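Long-range contacts in cellulosomal scaffoldin (Acetivibrio cellulolyticus, PDB 4WI0), which probably cleaves internal beta-1,4-glucosidic linkages of cellulose as a whole protein, and here contributes its C-terminal X module and calcium-binding dockerin for type II cohesin: residues Y7-F12 with I21-F26; V28-T33 with G53-K58; G92-G97 with L110-A115. The protein carries 1 engineered substitution. One frame throughout, in Å; residues are numbered along the deposited sequence.

Contact 1: Y7-F12 with I21-F26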
loop_
_atom_site.group_PDB
_atom_site.type_symbol
_atom_site.label_atom_id
_atom_site.label_comp_id
_atom_site.label_asym_id
_atom_site.label_seq_id
_atom_site.Cartn_x
_atom_site.Cartn_y
_atom_site.Cartn_z
ATOM N N TYR B 7 -12.242 -1.871 23.017
ATOM C CA TYR B 7 -11.349 -1.163 22.102
ATOM C C TYR B 7 -11.418 -1.733 20.686
ATOM O O TYR B 7 -11.383 -2.943 20.505
ATOM C CB TYR B 7 -9.910 -1.254 22.616
ATOM C CG TYR B 7 -9.674 -0.410 23.834
ATOM C CD1 TYR B 7 -9.966 -0.892 25.108
ATOM C CD2 TYR B 7 -9.182 0.888 23.720
ATOM C CE1 TYR B 7 -9.756 -0.109 26.235
ATOM C CE2 TYR B 7 -8.973 1.675 24.841
ATOM C CZ TYR B 7 -9.261 1.170 26.093
ATOM O OH TYR B 7 -9.056 1.954 27.210
ATOM N N ILE B 8 -11.538 -0.842 19.703
ATOM C CA ILE B 8 -11.473 -1.189 18.284
ATOM C C ILE B 8 -10.199 -0.544 17.716
ATOM O O ILE B 8 -9.924 0.618 18.009
ATOM C CB ILE B 8 -12.692 -0.632 17.488
ATOM C CG1 ILE B 8 -14.040 -0.929 18.175
ATOM C CG2 ILE B 8 -12.678 -1.138 16.053
ATOM C CD1 ILE B 8 -14.467 -2.379 18.197
ATOM N N ASN B 9 -9.432 -1.298 16.922
ATOM C CA ASN B 9 -8.265 -0.791 16.191
ATOM C C ASN B 9 -8.359 -1.221 14.720
ATOM O O ASN B 9 -8.805 -2.325 14.435
ATOM C CB ASN B 9 -6.971 -1.414 16.738
ATOM C CG ASN B 9 -6.374 -0.691 17.941
ATOM O OD1 ASN B 9 -5.256 -1.021 18.328
ATOM N ND2 ASN B 9 -7.090 0.250 18.554
ATOM N N PRO B 10 -7.902 -0.371 13.783
ATOM C CA PRO B 10 -7.811 -0.855 12.394
ATOM C C PRO B 10 -6.657 -1.842 12.253
ATOM O O PRO B 10 -5.667 -1.725 12.992
ATOM C CB PRO B 10 -7.534 0.423 11.599
ATOM C CG PRO B 10 -6.849 1.319 12.568
ATOM C CD PRO B 10 -7.431 1.019 13.917
ATOM N N ASP B 11 -6.774 -2.810 11.340
ATOM C CA ASP B 11 -5.703 -3.786 11.125
ATOM C C ASP B 11 -4.615 -3.266 10.162
ATOM O O ASP B 11 -4.457 -3.759 9.039
ATOM C CB ASP B 11 -6.268 -5.135 10.642
ATOM C CG ASP B 11 -5.210 -6.218 10.579
ATOM O OD1 ASP B 11 -4.139 -6.056 11.198
ATOM O OD2 ASP B 11 -5.436 -7.236 9.905
ATOM N N PHE B 12 -3.869 -2.266 10.624
ATOM C CA PHE B 12 -2.657 -1.794 9.947
ATOM C C PHE B 12 -1.859 -0.909 10.907
ATOM O O PHE B 12 -2.409 -0.362 11.876
ATOM C CB PHE B 12 -2.953 -1.055 8.618
ATOM C CG PHE B 12 -3.881 0.137 8.748
ATOM C CD1 PHE B 12 -3.428 1.353 9.257
ATOM C CD2 PHE B 12 -5.192 0.057 8.313
ATOM C CE1 PHE B 12 -4.277 2.438 9.362
ATOM C CE2 PHE B 12 -6.043 1.143 8.410
ATOM C CZ PHE B 12 -5.590 2.333 8.937
ATOM N N ILE B 21 -6.812 9.630 14.450
ATOM C CA ILE B 21 -7.809 9.764 13.373
ATOM C C ILE B 21 -8.376 8.393 12.978
ATOM O O ILE B 21 -9.592 8.242 12.876
ATOM C CB ILE B 21 -7.300 10.548 12.119
ATOM C CG1 ILE B 21 -8.157 10.226 10.885
ATOM C CG2 ILE B 21 -5.844 10.253 11.788
ATOM C CD1 ILE B 21 -7.911 11.125 9.691
ATOM N N VAL B 22 -7.514 7.402 12.768
ATOM C CA VAL B 22 -7.974 6.081 12.285
ATOM C C VAL B 22 -8.624 5.188 13.347
ATOM O O VAL B 22 -9.376 4.273 12.996
ATOM C CB VAL B 22 -6.853 5.275 11.588
ATOM C CG1 VAL B 22 -6.279 6.063 10.423
ATOM C CG2 VAL B 22 -5.758 4.872 12.565
ATOM N N LYS B 23 -8.334 5.434 14.626
ATOM C CA LYS B 23 -8.957 4.662 15.715
ATOM C C LYS B 23 -10.349 5.162 16.098
ATOM O O LYS B 23 -11.145 4.411 16.663
ATOM C CB LYS B 23 -8.072 4.641 16.953
ATOM C CG LYS B 23 -6.898 3.694 16.847
ATOM C CD LYS B 23 -6.103 3.710 18.138
ATOM C CE LYS B 23 -4.818 2.914 18.019
ATOM N NZ LYS B 23 -3.993 3.098 19.241
ATOM N N ALA B 24 -10.630 6.420 15.789
ATOM C CA ALA B 24 -11.921 7.023 16.063
ATOM C C ALA B 24 -12.919 6.689 14.968
ATOM O O ALA B 24 -12.534 6.371 13.840
ATOM C CB ALA B 24 -11.774 8.531 16.180
ATOM N N GLY B 25 -14.201 6.764 15.315
ATOM C CA GLY B 25 -15.273 6.725 14.336
ATOM C C GLY B 25 -15.868 5.367 14.020
ATOM O O GLY B 25 -16.724 5.279 13.149
ATOM N N PHE B 26 -15.432 4.311 14.704
ATOM C CA PHE B 26 -16.077 3.003 14.562
ATOM C C PHE B 26 -17.373 3.000 15.377
ATOM O O PHE B 26 -17.372 3.369 16.557
ATOM C CB PHE B 26 -15.164 1.874 15.043
ATOM C CG PHE B 26 -13.947 1.654 14.181
ATOM C CD1 PHE B 26 -14.012 0.848 13.053
ATOM C CD2 PHE B 26 -12.733 2.238 14.512
ATOM C CE1 PHE B 26 -12.893 0.645 12.260
ATOM C CE2 PHE B 26 -11.607 2.042 13.723
ATOM C CZ PHE B 26 -11.687 1.244 12.597
HETATM O O HOH W 1 -2.978 -0.082 19.807
#

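Contact 2: V28-T33 with G53-K58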
loop_
_atom_site.group_PDB
_atom_site.type_symbol
_atom_site.label_atom_id
_atom_site.label_comp_id
_atom_site.label_asym_id
_atom_site.label_seq_id
_atom_site.Cartn_x
_atom_site.Cartn_y
_atom_site.Cartn_z
ATOM N N VAL B 28 -20.293 0.936 17.157
ATOM C CA VAL B 28 -20.508 -0.364 17.762
ATOM C C VAL B 28 -21.953 -0.423 18.223
ATOM O O VAL B 28 -22.373 0.380 19.047
ATOM C CB VAL B 28 -19.573 -0.584 18.969
ATOM C CG1 VAL B 28 -19.768 -1.971 19.558
ATOM C CG2 VAL B 28 -18.126 -0.386 18.554
ATOM N N GLU B 29 -22.705 -1.371 17.667
ATOM C CA GLU B 29 -24.132 -1.516 17.924
ATOM C C GLU B 29 -24.367 -2.834 18.640
ATOM O O GLU B 29 -23.769 -3.844 18.274
ATOM C CB GLU B 29 -24.924 -1.526 16.601
ATOM C CG GLU B 29 -26.296 -2.192 16.731
ATOM C CD GLU B 29 -27.167 -2.121 15.490
ATOM O OE1 GLU B 29 -26.645 -2.064 14.349
ATOM O OE2 GLU B 29 -28.400 -2.160 15.680
ATOM N N ILE B 30 -25.250 -2.826 19.635
ATOM C CA ILE B 30 -25.732 -4.049 20.252
ATOM C C ILE B 30 -27.047 -4.427 19.561
ATOM O O ILE B 30 -28.112 -3.908 19.899
ATOM C CB ILE B 30 -25.922 -3.889 21.770
ATOM C CG1 ILE B 30 -24.582 -3.518 22.418
ATOM C CG2 ILE B 30 -26.482 -5.176 22.384
ATOM C CD1 ILE B 30 -24.680 -3.179 23.877
ATOM N N VAL B 31 -26.945 -5.321 18.578
ATOM C CA VAL B 31 -28.079 -5.693 17.730
ATOM C C VAL B 31 -29.199 -6.205 18.627
ATOM O O VAL B 31 -28.942 -6.967 19.559
ATOM C CB VAL B 31 -27.699 -6.783 16.708
ATOM C CG1 VAL B 31 -28.916 -7.213 15.892
ATOM C CG2 VAL B 31 -26.597 -6.293 15.778
ATOM N N GLY B 32 -30.428 -5.775 18.345
ATOM C CA GLY B 32 -31.587 -6.128 19.167
ATOM C C GLY B 32 -31.962 -5.012 20.122
ATOM O O GLY B 32 -33.064 -4.991 20.651
ATOM N N THR B 33 -31.028 -4.098 20.365
ATOM C CA THR B 33 -31.303 -2.859 21.070
ATOM C C THR B 33 -31.117 -1.707 20.081
ATOM O O THR B 33 -30.679 -1.902 18.941
ATOM C CB THR B 33 -30.343 -2.661 22.259
ATOM O OG1 THR B 33 -29.026 -2.361 21.774
ATOM C CG2 THR B 33 -30.277 -3.910 23.135
ATOM N N GLY B 53 -28.468 -10.188 28.942
ATOM C CA GLY B 53 -28.912 -11.011 27.818
ATOM C C GLY B 53 -27.749 -11.350 26.903
ATOM O O GLY B 53 -26.612 -10.973 27.175
ATOM N N THR B 54 -28.042 -12.060 25.817
ATOM C CA THR B 54 -27.033 -12.488 24.853
ATOM C C THR B 54 -27.296 -11.847 23.496
ATOM O O THR B 54 -28.421 -11.913 22.984
ATOM C CB THR B 54 -27.036 -14.017 24.670
ATOM O OG1 THR B 54 -26.930 -14.661 25.948
ATOM C CG2 THR B 54 -25.877 -14.456 23.792
ATOM N N TYR B 55 -26.243 -11.275 22.905
ATOM C CA TYR B 55 -26.363 -10.408 21.741
ATOM C C TYR B 55 -25.311 -10.676 20.684
ATOM O O TYR B 55 -24.238 -11.217 20.958
ATOM C CB TYR B 55 -26.202 -8.931 22.152
ATOM C CG TYR B 55 -27.153 -8.447 23.215
ATOM C CD1 TYR B 55 -28.450 -8.052 22.896
ATOM C CD2 TYR B 55 -26.751 -8.366 24.546
ATOM C CE1 TYR B 55 -29.327 -7.602 23.875
ATOM C CE2 TYR B 55 -27.621 -7.919 25.535
ATOM C CZ TYR B 55 -28.903 -7.535 25.196
ATOM O OH TYR B 55 -29.760 -7.093 26.174
ATOM N N THR B 56 -25.634 -10.256 19.468
ATOM C CA THR B 56 -24.649 -10.054 18.430
ATOM C C THR B 56 -24.223 -8.593 18.503
ATOM O O THR B 56 -25.070 -7.715 18.599
ATOM C CB THR B 56 -25.240 -10.363 17.047
ATOM O OG1 THR B 56 -25.672 -11.726 17.028
ATOM C CG2 THR B 56 -24.208 -10.148 15.953
ATOM N N VAL B 57 -22.917 -8.337 18.488
ATOM C CA VAL B 57 -22.396 -6.969 18.435
ATOM C C VAL B 57 -21.881 -6.694 17.024
ATOM O O VAL B 57 -21.115 -7.493 16.487
ATOM C CB VAL B 57 -21.286 -6.757 19.483
ATOM C CG1 VAL B 57 -20.703 -5.357 19.382
ATOM C CG2 VAL B 57 -21.855 -6.974 20.883
ATOM N N LYS B 58 -22.318 -5.581 16.424
ATOM C CA LYS B 58 -21.964 -5.251 15.045
ATOM C C LYS B 58 -21.117 -3.984 14.996
ATOM O O LYS B 58 -21.450 -2.982 15.634
ATOM C CB LYS B 58 -23.208 -5.075 14.173
ATOM C CG LYS B 58 -22.879 -4.808 12.704
ATOM C CD LYS B 58 -23.994 -5.230 11.757
ATOM C CE LYS B 58 -25.177 -4.286 11.829
ATOM N NZ LYS B 58 -26.219 -4.626 10.824
HETATM O O HOH W 2 -28.475 -9.555 19.038
#

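Contact 3: G92-G97 with L110-A115. With CA (calcium ion), chain C.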
loop_
_atom_site.group_PDB
_atom_site.type_symbol
_atom_site.label_atom_id
_atom_site.label_comp_id
_atom_site.label_asym_id
_atom_site.label_seq_id
_atom_site.Cartn_x
_atom_site.Cartn_y
_atom_site.Cartn_z
ATOM N N GLY B 92 -10.740 -1.424 3.589
ATOM C CA GLY B 92 -10.685 -1.747 2.162
ATOM C C GLY B 92 -11.907 -2.397 1.539
ATOM O O GLY B 92 -11.804 -2.875 0.420
ATOM N N ASP B 93 -13.037 -2.456 2.246
ATOM C CA ASP B 93 -14.336 -2.626 1.576
ATOM C C ASP B 93 -14.883 -1.229 1.290
ATOM O O ASP B 93 -15.536 -0.609 2.139
ATOM C CB ASP B 93 -15.334 -3.447 2.398
ATOM C CG ASP B 93 -16.645 -3.668 1.655
ATOM O OD1 ASP B 93 -16.629 -3.543 0.417
ATOM O OD2 ASP B 93 -17.694 -3.953 2.291
ATOM N N MET B 94 -14.613 -0.751 0.079
ATOM C CA MET B 94 -14.775 0.650 -0.285
ATOM C C MET B 94 -16.193 0.970 -0.751
ATOM O O MET B 94 -16.852 0.138 -1.374
ATOM C CB MET B 94 -13.801 1.003 -1.415
ATOM C CG MET B 94 -12.352 0.630 -1.149
ATOM S SD MET B 94 -11.681 1.401 0.334
ATOM C CE MET B 94 -11.629 3.101 -0.207
ATOM N N ALA B 95 -16.642 2.192 -0.462
ATOM C CA ALA B 95 -17.896 2.707 -1.008
ATOM C C ALA B 95 -17.750 2.991 -2.505
ATOM O O ALA B 95 -17.072 3.940 -2.910
ATOM C CB ALA B 95 -18.337 3.957 -0.262
ATOM N N ILE B 96 -18.384 2.143 -3.314
ATOM C CA ILE B 96 -18.347 2.238 -4.772
ATOM C C ILE B 96 -19.791 2.300 -5.246
ATOM O O ILE B 96 -20.586 1.403 -4.948
ATOM C CB ILE B 96 -17.650 1.016 -5.410
ATOM C CG1 ILE B 96 -16.242 0.833 -4.830
ATOM C CG2 ILE B 96 -17.572 1.176 -6.926
ATOM C CD1 ILE B 96 -15.619 -0.513 -5.142
ATOM N N GLY B 97 -20.129 3.358 -5.977
ATOM C CA GLY B 97 -21.519 3.630 -6.337
ATOM C C GLY B 97 -22.351 3.987 -5.117
ATOM O O GLY B 97 -23.553 3.721 -5.084
ATOM N N LEU B 110 -9.064 -1.315 -7.236
ATOM C CA LEU B 110 -9.176 -0.405 -8.376
ATOM C C LEU B 110 -9.726 0.960 -7.971
ATOM O O LEU B 110 -9.342 1.981 -8.543
ATOM C CB LEU B 110 -10.014 -1.018 -9.500
ATOM C CG LEU B 110 -9.364 -2.233 -10.158
ATOM C CD1 LEU B 110 -10.351 -2.935 -11.079
ATOM C CD2 LEU B 110 -8.104 -1.830 -10.918
ATOM N N GLU B 111 -10.595 0.978 -6.965
ATOM C CA GLU B 111 -11.158 2.225 -6.480
ATOM C C GLU B 111 -10.063 3.143 -5.917
ATOM O O GLU B 111 -10.068 4.346 -6.176
ATOM C CB GLU B 111 -12.233 1.943 -5.422
ATOM C CG GLU B 111 -13.077 3.147 -5.021
ATOM C CD GLU B 111 -13.866 3.752 -6.170
ATOM O OE1 GLU B 111 -14.148 3.059 -7.174
ATOM O OE2 GLU B 111 -14.215 4.941 -6.066
ATOM N N ILE B 112 -9.138 2.569 -5.152
ATOM C CA ILE B 112 -8.002 3.312 -4.598
ATOM C C ILE B 112 -7.059 3.784 -5.718
ATOM O O ILE B 112 -6.558 4.912 -5.696
ATOM C CB ILE B 112 -7.231 2.458 -3.563
ATOM C CG1 ILE B 112 -8.117 2.202 -2.335
ATOM C CG2 ILE B 112 -5.941 3.146 -3.133
ATOM C CD1 ILE B 112 -7.696 1.013 -1.506
ATOM N N CYS B 113 -6.844 2.919 -6.705
ATOM C CA CYS B 113 -5.922 3.198 -7.790
ATOM C C CYS B 113 -6.356 4.350 -8.701
ATOM O O CYS B 113 -5.544 4.870 -9.455
ATOM C CB CYS B 113 -5.669 1.924 -8.599
ATOM S SG CYS B 113 -4.614 0.747 -7.721
ATOM N N LYS B 114 -7.627 4.745 -8.632
ATOM C CA LYS B 114 -8.098 5.941 -9.328
ATOM C C LYS B 114 -7.315 7.209 -8.942
ATOM O O LYS B 114 -7.210 8.132 -9.741
ATOM C CB LYS B 114 -9.590 6.155 -9.081
ATOM C CG LYS B 114 -10.470 5.145 -9.803
ATOM C CD LYS B 114 -11.945 5.304 -9.464
ATOM C CE LYS B 114 -12.752 4.181 -10.109
ATOM N NZ LYS B 114 -14.214 4.317 -9.894
ATOM N N ALA B 115 -6.767 7.246 -7.725
ATOM C CA ALA B 115 -5.960 8.382 -7.283
ATOM C C ALA B 115 -4.570 7.954 -6.815
ATOM O O ALA B 115 -4.011 8.572 -5.912
ATOM C CB ALA B 115 -6.690 9.125 -6.173
HETATM CA CA CA C . -15.860 -4.267 -1.665
HETATM O O HOH W 3 -17.333 -2.413 -2.283
HETATM O O HOH W 4 -15.932 -4.730 -4.004
#

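Contact 1: Y7-F12 with I21-F26
I8 sets its CG2 methyl over one face of the F26 ring, 3.7 Å from the ring centroid and 16° off the ring normal, which meets the criteria for a CH-pi contact. CG2 is the I8 branch that lies opposite the backbone N, while CG1 stands beside that N and leads away from F26. The same phenylalanine has partners beyond this pair: Y64 meets it edge-to-face and K61 forms a cation-pi contact.

The apolar part centres on V22. P10 CG reaches V22 CG2 at 3.7 Å, the two side chains crossing at about a right angle. F12 and V22 come from opposite directions, F12 CZ 4.1 Å from V22 CG1, with that methyl at the ring edge, near its plane. P10 CG also lies over one face of F12.

Polar N9 lies along the aliphatic chain of K23, N9 ND2 3.5 Å from K23 CE; a water links them, donating to N9 OD1 at 2.9 Å and weakly accepting from K23 NZ (3.4 Å). The N9 amide is oriented by a bond from ND2 to I8 O (2.9 Å, 162° at the hydrogen), approaching from above the carbonyl plane.

F12 also touches N132, a calcium ligand, and D11 OD2 is hydrogen-bonded to H148 NE2; the geometry is that of a short helix and loop packed on a beta-sandwich strand where the transthyretin-like X module meets the dockerin.

Contact 2: V28-T33 with G53-K58
I30 and Y55 meet through a methyl and a ring face: I30 CG2 stands 3.7 Å from the Y55 ring centroid, 23° off the normal, and is displaced toward the CG side of the ring. The Y55 ring swings under it because CG lies beside the backbone N, opposite the carbonyl carbon (chi1 -56°). At the ring edge, Y55 CD1 is 3.5 Å from V31 O, and the hydroxyl is held by A51 O.

T33 is the last residue of the type II turn I30-T33. Its N makes the turn's backbone bond to I30 O, and OG1 reinforces it, donating to I30 O at 2.6 Å, in the carbonyl plane and on a lone pair, with CG2 left directed at Y55. At the start of strand 28-31, the CG1 methyls of V28 and V57 approach to 3.5 Å.

E29 and K58 lie side by side on the other face of the sheet. E29 is extended, whereas K58 bends at chi3 (73°), bringing CE to 3.7 Å from E29 OE1.

The backbones form an antiparallel ladder, with E29 and K58 a hydrogen-bonded pair and I30 and V57 a non-hydrogen-bonded one. V31 N still reaches T56 O at 3.0 Å, but water joins V31 O to T56 N. The chemistry thus implies apolar adhesion toward the sandwich interior and, since OE1 and NZ stay 4.4 Å apart, probably only modest electrostatic attraction between E29 and K58.

Contact 3: G92-G97 with L110-A115
M94 and I112 form the buried end of this contact, where M94 CE comes to 4.2 Å from I112 CG1. The methionine reaches the helix by folding rather than extending: successive bends at its three torsions bring the thioether methyl round to the isoleucine. Both residues have further apolar neighbours, L129 for M94 and L131 and I137 for I112, so the pair belongs to a core that continues past the two segments.

The backbone beside this core is tied to calcium. D93 OD1 binds the ion at 2.3 Å, and a water on the same ion, 2.5 Å from it, donates to M94 O at 2.8 Å. D101, A103 and D108 contribute further ligands, and M94 N bonds D108 OD1, while D93 OD2 is secured by G102 N. This is the EF-hand-like calcium loop of a dockerin, running into helix 106-113, which carries D108; D93 is the first protein ligand of the loop and D108 the last, so the ion ties the start of the loop to that helix.

The solvent side is no farther apart but more polar and more exposed. I96 and E111 slide past each other in opposite directions, I96 CG1 lying 3.9 Å from E111 OE1, an apolar carbon beside a charged oxygen. E111 bends at chi2 (61°), and its carboxylate is engaged by K114 in a salt bridge within the helix segment: K114 NZ lies 3.0 Å from E111 OE1, on the syn side but 30° out of the carboxylate plane. A95 and K114 are exposed here.

Overall arrangement
From the N terminus, contact 1 closes first, folding the loop after strand 2-10 back so that helix 19-22 and the residues behind it rest on that strand. Contact 2 then closes a longer excursion through strands 34-38 and 44-50, pairing strands 27-31 and 53-60 inside the four-stranded sheet. Contact 3 comes last, joining the loop between strands 78-89 and 103-104, which holds D93, to helix 106-113 of the dockerin. The three run in series, without nesting or crossing. I8 CG1 touches V28 CG2 at 4.1 Å, connecting contacts 1 and 2 across the sandwich. Contacts 2 and 3, centres about 29 Å apart, lie on opposite sides of the chain's centre.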